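Local coordinates for oxidoreductase, NAD-binding/iron-sulfur cluster-binding protein (Nitratireductor pacificus pht-3B, PDB 6ZXU) that carries out reductive dehalogenation as a catabolic enzyme, using a bound cobalamin together with two [4Fe-4S] clusters, at residues A[307-312]-A[561-566]; A[679-684]-A[704-709]. All blocks are in the same frame, centred on the assembly; numbering follows the deposited sequence.

Interaction 1: residues A[307-312]-A[561-566]; sequences EIQRVA and MFNGYE
Asn563 reaches across to the backbone of Gln309 and uses both ends of its side-chain amide there, a case of one carboxamide pairing with the backbone N-H and C=O of a single residue. ND2 gives the straighter bond, to Gln309 O at 2.9 Å with an N-H...O angle of 175°; the carbonyl oxygen lies in the plane of the Asn563 amide and is met on a lone pair. OD1 takes the hydrogen of Gln309 N at 2.8 Å, the donor tilted out of the carbonyl plane by 25°. With CG swung opposite the backbone N (chi1 -171°), the amide projects from the turn toward the loop, and two bonds fix its rotation. A water also donates to OD1. The side-chain amide of Gln309 stands almost perpendicular to that of Asn563.

Ile308 packs beside this pair: its CA makes a CA-H...O contact with Asn563 O at 3.4 Å, and its CG1 meets the edge of the Tyr565 ring at CD1, 4.2 Å away. One face of that ring receives Phe562 O, 3.2 Å above its centre, while OH hydrogen-bonds cobalamin. Gly564 CA comes 3.8 Å from Glu307 O. The carboxylate of Glu307 forms a salt bridge with Arg719, outside the two segments. Phe562 to Tyr565 form a type I' turn, the tight connection of a beta hairpin with a two-residue loop, Asn563-Gly564, here bordering the cobalamin pocket.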
loop_
_atom_site.group_PDB
_atom_site.type_symbol
_atom_site.label_atom_id
_atom_site.label_comp_id
_atom_site.label_asym_id
_atom_site.label_seq_id
_atom_site.Cartn_x
_atom_site.Cartn_y
_atom_site.Cartn_z
ATOM N N GLU A 307 15.890 -28.028 -2.074
ATOM C CA GLU A 307 15.137 -28.583 -0.969
ATOM C C GLU A 307 13.791 -27.846 -0.704
ATOM O O GLU A 307 13.119 -28.141 0.266
ATOM C CB GLU A 307 15.979 -28.563 0.270
ATOM C CG GLU A 307 17.210 -29.462 0.145
ATOM C CD GLU A 307 18.160 -29.461 1.396
ATOM O OE1 GLU A 307 19.408 -29.823 1.292
ATOM O OE2 GLU A 307 17.680 -29.055 2.510
ATOM N N ILE A 308 13.442 -26.874 -1.532
ATOM C CA ILE A 308 12.225 -26.117 -1.312
ATOM C C ILE A 308 11.055 -26.820 -2.027
ATOM O O ILE A 308 11.039 -26.847 -3.228
ATOM C CB ILE A 308 12.349 -24.662 -1.813
ATOM C CG1 ILE A 308 13.420 -23.907 -1.090
ATOM C CG2 ILE A 308 11.019 -23.974 -1.635
ATOM C CD1 ILE A 308 13.759 -22.544 -1.677
ATOM N N GLN A 309 10.088 -27.312 -1.288
ATOM C CA GLN A 309 8.906 -27.893 -1.893
ATOM C C GLN A 309 7.864 -26.829 -2.153
ATOM O O GLN A 309 7.732 -25.860 -1.397
ATOM C CB GLN A 309 8.280 -28.917 -1.020
ATOM C CG GLN A 309 9.078 -30.135 -0.776
ATOM C CD GLN A 309 8.355 -31.046 0.273
ATOM O OE1 GLN A 309 8.942 -31.460 1.269
ATOM N NE2 GLN A 309 7.091 -31.321 0.058
ATOM N N ARG A 310 7.152 -26.965 -3.269
ATOM C CA ARG A 310 6.019 -26.100 -3.607
ATOM C C ARG A 310 4.768 -26.533 -2.759
ATOM O O ARG A 310 4.624 -27.681 -2.385
ATOM C CB ARG A 310 5.757 -26.106 -5.118
ATOM C CG ARG A 310 6.814 -25.363 -5.888
ATOM C CD ARG A 310 6.702 -25.573 -7.368
ATOM N NE ARG A 310 5.455 -25.028 -7.895
ATOM C CZ ARG A 310 5.054 -25.159 -9.137
ATOM N NH1 ARG A 310 5.755 -25.873 -9.968
ATOM N NH2 ARG A 310 3.901 -24.683 -9.526
ATOM N N VAL A 311 3.969 -25.539 -2.394
ATOM C CA VAL A 311 2.901 -25.615 -1.398
ATOM C C VAL A 311 1.567 -25.412 -2.126
ATOM O O VAL A 311 1.481 -24.549 -3.065
ATOM C CB VAL A 311 3.085 -24.451 -0.340
ATOM C CG1 VAL A 311 2.082 -24.593 0.759
ATOM C CG2 VAL A 311 4.514 -24.514 0.205
ATOM N N ALA A 312 0.568 -26.201 -1.803
ATOM C CA ALA A 312 -0.760 -25.966 -2.330
ATOM C C ALA A 312 -1.261 -24.527 -1.906
ATOM O O ALA A 312 -1.004 -24.102 -0.782
ATOM C CB ALA A 312 -1.734 -27.034 -1.806
ATOM N N MET A 561 15.685 -23.663 9.992
ATOM C CA MET A 561 15.421 -24.072 8.612
ATOM C C MET A 561 13.951 -24.460 8.519
ATOM O O MET A 561 13.414 -25.116 9.415
ATOM C CB MET A 561 16.336 -25.301 8.242
ATOM C CG MET A 561 17.824 -25.008 8.185
ATOM S SD MET A 561 18.284 -23.553 7.239
ATOM C CE MET A 561 17.858 -24.072 5.586
ATOM N N PHE A 562 13.349 -24.096 7.414
ATOM C CA PHE A 562 11.938 -24.339 7.153
ATOM C C PHE A 562 11.827 -24.509 5.645
ATOM O O PHE A 562 12.124 -23.592 4.926
ATOM C CB PHE A 562 11.105 -23.089 7.640
ATOM C CG PHE A 562 9.633 -23.151 7.354
ATOM C CD1 PHE A 562 9.085 -22.641 6.168
ATOM C CD2 PHE A 562 8.775 -23.739 8.256
ATOM C CE1 PHE A 562 7.768 -22.776 5.905
ATOM C CE2 PHE A 562 7.439 -23.883 7.978
ATOM C CZ PHE A 562 6.931 -23.364 6.801
ATOM N N ASN A 563 11.399 -25.698 5.191
ATOM C CA ASN A 563 11.115 -25.993 3.793
ATOM C C ASN A 563 12.240 -25.510 2.929
ATOM O O ASN A 563 12.023 -24.895 1.878
ATOM C CB ASN A 563 9.796 -25.383 3.334
ATOM C CG ASN A 563 9.364 -25.859 1.927
ATOM O OD1 ASN A 563 9.746 -26.929 1.472
ATOM N ND2 ASN A 563 8.567 -25.094 1.292
ATOM N N GLY A 564 13.493 -25.826 3.337
ATOM C CA GLY A 564 14.638 -25.491 2.527
ATOM C C GLY A 564 15.276 -24.145 2.647
ATOM O O GLY A 564 16.177 -23.827 1.906
ATOM N N TYR A 565 14.775 -23.265 3.525
ATOM C CA TYR A 565 15.362 -21.947 3.707
ATOM C C TYR A 565 15.397 -21.551 5.169
ATOM O O TYR A 565 14.626 -21.977 5.951
ATOM C CB TYR A 565 14.664 -20.865 2.842
ATOM C CG TYR A 565 13.152 -20.845 3.009
ATOM C CD1 TYR A 565 12.330 -21.618 2.215
ATOM C CD2 TYR A 565 12.593 -20.075 3.931
ATOM C CE1 TYR A 565 10.975 -21.651 2.400
ATOM C CE2 TYR A 565 11.250 -20.045 4.114
ATOM C CZ TYR A 565 10.434 -20.810 3.344
ATOM O OH TYR A 565 9.090 -20.786 3.534
ATOM N N GLU A 566 16.303 -20.637 5.472
ATOM C CA GLU A 566 16.540 -20.113 6.794
ATOM C C GLU A 566 15.563 -18.915 7.029
ATOM O O GLU A 566 15.456 -17.987 6.204
ATOM C CB GLU A 566 17.983 -19.597 6.871
ATOM C CG GLU A 566 18.375 -18.887 8.154
ATOM C CD GLU A 566 19.826 -18.339 8.138
ATOM O OE1 GLU A 566 20.507 -18.274 7.049
ATOM O OE2 GLU A 566 20.248 -17.895 9.239
HETATM O O HOH W 1 9.705 -29.641 2.775
#

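Interaction 2: residues A[679-684]-A[704-709]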
loop_
_atom_site.group_PDB
_atom_site.type_symbol
_atom_site.label_atom_id
_atom_site.label_comp_id
_atom_site.label_asym_id
_atom_site.label_seq_id
_atom_site.Cartn_x
_atom_site.Cartn_y
_atom_site.Cartn_z
ATOM N N MET A 679 5.130 -24.840 13.678
ATOM C CA MET A 679 5.415 -24.509 12.281
ATOM C C MET A 679 4.711 -25.508 11.367
ATOM O O MET A 679 4.494 -26.636 11.755
ATOM C CB MET A 679 6.901 -24.476 11.977
ATOM C CG MET A 679 7.619 -25.741 12.259
ATOM S SD MET A 679 9.235 -25.910 11.533
ATOM C CE MET A 679 10.087 -24.357 11.780
ATOM N N TYR A 680 4.410 -25.094 10.163
ATOM C CA TYR A 680 3.632 -25.924 9.272
ATOM C C TYR A 680 4.314 -25.950 7.908
ATOM O O TYR A 680 3.836 -25.328 6.953
ATOM C CB TYR A 680 2.210 -25.437 9.181
ATOM C CG TYR A 680 1.505 -25.506 10.494
ATOM C CD1 TYR A 680 1.040 -26.689 10.988
ATOM C CD2 TYR A 680 1.433 -24.393 11.315
ATOM C CE1 TYR A 680 0.444 -26.785 12.235
ATOM C CE2 TYR A 680 0.889 -24.476 12.601
ATOM C CZ TYR A 680 0.390 -25.707 13.046
ATOM O OH TYR A 680 -0.225 -25.784 14.324
ATOM N N PRO A 681 5.419 -26.723 7.812
ATOM C CA PRO A 681 6.037 -26.904 6.511
ATOM C C PRO A 681 5.156 -27.819 5.678
ATOM O O PRO A 681 4.193 -28.339 6.191
ATOM C CB PRO A 681 7.377 -27.546 6.855
ATOM C CG PRO A 681 7.115 -28.252 8.135
ATOM C CD PRO A 681 6.127 -27.444 8.868
ATOM N N PRO A 682 5.504 -28.036 4.382
ATOM C CA PRO A 682 4.657 -28.876 3.529
ATOM C C PRO A 682 4.123 -30.180 4.115
ATOM O O PRO A 682 2.965 -30.537 3.860
ATOM C CB PRO A 682 5.538 -29.110 2.310
ATOM C CG PRO A 682 6.246 -27.791 2.198
ATOM C CD PRO A 682 6.580 -27.408 3.597
ATOM N N ARG A 683 4.892 -30.880 4.901
ATOM C CA ARG A 683 4.320 -32.090 5.419
ATOM C C ARG A 683 3.114 -31.926 6.312
ATOM O O ARG A 683 2.409 -32.880 6.513
ATOM C CB ARG A 683 5.355 -32.927 6.124
ATOM C CG ARG A 683 5.937 -32.411 7.351
ATOM C CD ARG A 683 6.993 -33.414 7.891
ATOM N NE ARG A 683 6.323 -34.568 8.457
ATOM C CZ ARG A 683 5.922 -34.683 9.710
ATOM N NH1 ARG A 683 6.223 -33.749 10.578
ATOM N NH2 ARG A 683 5.186 -35.733 10.098
ATOM N N LEU A 684 2.924 -30.745 6.914
ATOM C CA LEU A 684 1.796 -30.489 7.798
ATOM C C LEU A 684 0.771 -29.599 7.152
ATOM O O LEU A 684 -0.080 -29.032 7.854
ATOM C CB LEU A 684 2.293 -29.902 9.120
ATOM C CG LEU A 684 3.226 -30.844 9.920
ATOM C CD1 LEU A 684 3.714 -30.152 11.191
ATOM C CD2 LEU A 684 2.423 -32.080 10.310
ATOM N N LEU A 704 4.136 -28.138 16.786
ATOM C CA LEU A 704 5.055 -27.854 17.881
ATOM C C LEU A 704 6.227 -28.754 17.866
ATOM O O LEU A 704 7.377 -28.320 18.045
ATOM C CB LEU A 704 4.325 -27.949 19.253
ATOM C CG LEU A 704 3.238 -26.876 19.504
ATOM C CD1 LEU A 704 2.275 -27.312 20.599
ATOM C CD2 LEU A 704 3.871 -25.547 19.867
ATOM N N ALA A 705 5.990 -30.045 17.610
ATOM C CA ALA A 705 7.118 -31.029 17.572
ATOM C C ALA A 705 8.013 -30.786 16.374
ATOM O O ALA A 705 9.225 -30.959 16.431
ATOM C CB ALA A 705 6.596 -32.438 17.554
ATOM N N GLU A 706 7.417 -30.405 15.261
ATOM C CA GLU A 706 8.162 -30.075 14.066
ATOM C C GLU A 706 9.113 -28.904 14.287
ATOM O O GLU A 706 10.278 -28.927 13.864
ATOM C CB GLU A 706 7.182 -29.756 12.943
ATOM C CG GLU A 706 7.804 -29.526 11.601
ATOM C CD GLU A 706 8.288 -30.867 11.021
ATOM O OE1 GLU A 706 7.884 -31.940 11.604
ATOM O OE2 GLU A 706 9.059 -30.854 10.015
ATOM N N TYR A 707 8.672 -27.885 15.009
ATOM C CA TYR A 707 9.526 -26.760 15.328
ATOM C C TYR A 707 10.686 -27.159 16.238
ATOM O O TYR A 707 11.789 -26.742 15.972
ATOM C CB TYR A 707 8.705 -25.610 15.928
ATOM C CG TYR A 707 9.204 -24.181 15.675
ATOM C CD1 TYR A 707 10.468 -23.808 15.989
ATOM C CD2 TYR A 707 8.366 -23.242 15.197
ATOM C CE1 TYR A 707 10.909 -22.508 15.838
ATOM C CE2 TYR A 707 8.767 -21.946 14.955
ATOM C CZ TYR A 707 10.026 -21.581 15.289
ATOM O OH TYR A 707 10.372 -20.290 15.051
ATOM N N ALA A 708 10.460 -28.019 17.209
ATOM C CA ALA A 708 11.515 -28.496 18.062
ATOM C C ALA A 708 12.532 -29.354 17.266
ATOM O O ALA A 708 13.699 -29.370 17.573
ATOM C CB ALA A 708 10.915 -29.311 19.224
ATOM N N ALA A 709 12.102 -29.970 16.196
ATOM C CA ALA A 709 12.988 -30.820 15.412
ATOM C C ALA A 709 13.666 -30.070 14.256
ATOM O O ALA A 709 14.468 -30.643 13.568
ATOM C CB ALA A 709 12.188 -31.987 14.817
#
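Glu706 OE1 lies 2.7 Å from Arg683 NH1, a salt bridge whose hydrogen bond is weak because the N-H...O angle is only 121°. The carboxylate comes to the edge of the guanidinium, with the two planes 38° apart, so the pairing probably owes more to charge than to a well-aimed bond. Beneath the charged ends, the aliphatic part of Glu706 does the packing: CG sits 3.8 Å from Pro681 CG, and CB is 3.9 Å from Leu684 CD1. A bend at chi2 (73°) turns the carboxylate back over Pro681 toward the arginine.

Met679, from the loop, packs against the next residue of the helix, Tyr707. Its CG touches Tyr707 N at 3.6 Å, and the chain then bends at chi3 to set CE over one face of the Tyr707 ring, 4.0 Å from its centroid, as a CH-pi contact. SD approaches the same ring obliquely. Along the near side, CB of Met679 meets CD2 of Tyr707 at 3.7 Å, while the hydroxyl of Tyr707 bonds to Lys569 O. Together these joints dock helix 700-709 onto the preceding loop through a Met-aromatic contact and a salt bridge at its partly exposed margin.

How the interactions relate
The two contacts illustrate how long and short loop closures can lie side by side and touch. From the N terminus, the chain leaves strand 294-295, passes through 307-312, and returns 249 residues later at the 561-566 hairpin, so interaction 1 closes a long excursion. Interaction 2 follows in series, neither nested nor crossed, and closes a short loop, 19 residues lying between 679-684 and 704-709. Their centres lie 12 Å apart and they touch: Phe562 packs against Tyr680 and Pro681, while Pro682 lies against Gln309 and Asn563. The hairpin, part of the 4Fe-4S dicluster domain and lining the cobalamin pocket, thus joins the 307-312 loop to the C-terminal region.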